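Local coordinates for protein putative ABC transporter (Thermobispora bispora, PDB 4PE6) that probably binds a carbohydrate or related small ligand as the solute-binding component of an ABC transporter, at residues A[39-44]-A[264-268]. Sequence-based numbering, arbitrary orientation.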
# COMPACT_ATOMS: atom_id res chain seq x y z
N LYS A 39 -3.14 11.22 -5.11
CA LYS A 39 -4.55 11.23 -4.75
C LYS A 39 -4.83 12.15 -3.56
O LYS A 39 -5.83 12.86 -3.58
CB LYS A 39 -5.04 9.81 -4.44
CG LYS A 39 -4.95 8.84 -5.60
CD LYS A 39 -5.89 9.22 -6.73
CE LYS A 39 -5.62 8.36 -7.96
NZ LYS A 39 -6.82 8.34 -8.83
N PHE A 40 -3.96 12.14 -2.55
CA PHE A 40 -4.08 13.07 -1.44
C PHE A 40 -4.02 14.51 -1.91
O PHE A 40 -4.81 15.34 -1.48
CB PHE A 40 -2.96 12.88 -0.39
CG PHE A 40 -2.97 13.95 0.67
CD1 PHE A 40 -3.90 13.93 1.71
CD2 PHE A 40 -2.08 15.01 0.61
CE1 PHE A 40 -3.91 14.91 2.68
CE2 PHE A 40 -2.09 16.01 1.57
CZ PHE A 40 -3.02 15.96 2.60
N GLU A 41 -3.05 14.83 -2.76
CA GLU A 41 -2.85 16.20 -3.18
C GLU A 41 -4.02 16.69 -4.04
O GLU A 41 -4.48 17.82 -3.89
CB GLU A 41 -1.53 16.34 -3.92
CG GLU A 41 -0.34 16.37 -2.98
CD GLU A 41 0.99 16.42 -3.72
OE1 GLU A 41 1.05 15.96 -4.88
OE2 GLU A 41 1.97 16.89 -3.12
N GLU A 42 -4.51 15.84 -4.93
CA GLU A 42 -5.72 16.15 -5.69
C GLU A 42 -6.92 16.38 -4.76
O GLU A 42 -7.65 17.34 -4.93
CB GLU A 42 -6.03 15.02 -6.67
CG GLU A 42 -7.35 15.15 -7.39
CD GLU A 42 -7.62 13.97 -8.31
OE1 GLU A 42 -7.73 12.82 -7.82
OE2 GLU A 42 -7.76 14.21 -9.51
N ALA A 43 -7.12 15.51 -3.78
CA ALA A 43 -8.25 15.67 -2.86
C ALA A 43 -8.12 16.93 -1.98
O ALA A 43 -9.10 17.61 -1.70
CB ALA A 43 -8.41 14.45 -1.98
N ALA A 44 -6.89 17.21 -1.54
CA ALA A 44 -6.63 18.36 -0.68
C ALA A 44 -6.87 19.66 -1.42
O ALA A 44 -7.49 20.58 -0.88
CB ALA A 44 -5.20 18.31 -0.17
N SER A 264 -4.80 7.58 1.93
CA SER A 264 -4.45 8.94 2.23
C SER A 264 -5.65 9.91 2.15
O SER A 264 -5.73 10.89 2.91
CB SER A 264 -3.32 9.43 1.31
OG SER A 264 -3.75 9.41 -0.04
N VAL A 265 -6.53 9.65 1.19
CA VAL A 265 -7.70 10.49 1.00
C VAL A 265 -8.70 10.19 2.11
O VAL A 265 -9.30 11.09 2.67
CB VAL A 265 -8.35 10.20 -0.36
CG1 VAL A 265 -9.63 10.98 -0.49
CG2 VAL A 265 -7.41 10.56 -1.50
N ALA A 266 -8.88 8.92 2.42
CA ALA A 266 -9.74 8.55 3.56
C ALA A 266 -9.21 9.16 4.86
O ALA A 266 -9.98 9.58 5.71
CB ALA A 266 -9.83 7.04 3.68
N ALA A 267 -7.89 9.20 5.02
CA ALA A 267 -7.27 9.80 6.22
C ALA A 267 -7.55 11.31 6.28
O ALA A 267 -7.79 11.85 7.35
CB ALA A 267 -5.78 9.54 6.23
N LEU A 268 -7.56 11.98 5.13
CA LEU A 268 -7.93 13.39 5.05
C LEU A 268 -9.36 13.60 5.59
O LEU A 268 -9.60 14.51 6.38
CB LEU A 268 -7.86 13.88 3.60
CG LEU A 268 -8.35 15.28 3.27
CD1 LEU A 268 -7.62 16.34 4.05
CD2 LEU A 268 -8.26 15.55 1.77
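Lys-39 meets Val-265 with the root of its side chain and its backbone: Val-265 CG2 lies 3.5 Å from Lys-39 O and 3.9 Å from Lys-39 CB. The rest of the lysine bends away at chi2 (-66°), and its NZ reaches a salt bridge with Glu-307. One residue on, Phe-40 passes Ser-264, whose OG sits 3.6 Å from Phe-40 CB. That approach is a van der Waals contact; the hydroxyl's hydrogen bond goes to Met-36 O, one turn earlier on the same helix as Phe-40; a polar link between the two helices thus lies just beside the apolar packing. The phenyl ring, with CG anti to the backbone N (chi1 172°), extends along the second helix: Ser-264 O lies at its edge near the ring plane, 3.7 Å from Phe-40 CD1, while Leu-268 CB approaches CE1 obliquely at 4.2 Å. Beyond the contact the ring also touches Leu-23, Val-58 and Leu-86, side chains of the central sheet. Ala-43, a turn after Lys-39, directs its methyl between two branches of the partner helix, Val-265 CG1 at 4.0 Å and Leu-268 CD2 at 3.9 Å. The same CD2 methyl packs against Ala-44 N. The small Ala-43 side chain on the facing side fits a spacing of 8.8 Å between the segment axes, which run at 36° between their N-to-C directions. With Phe-40 and Ala-267 both resting on Leu-86, the pair joins helices 31-49 and 263-275 side by side over one sheet, as in the alpha/beta lobe of a periplasmic-binding-protein fold.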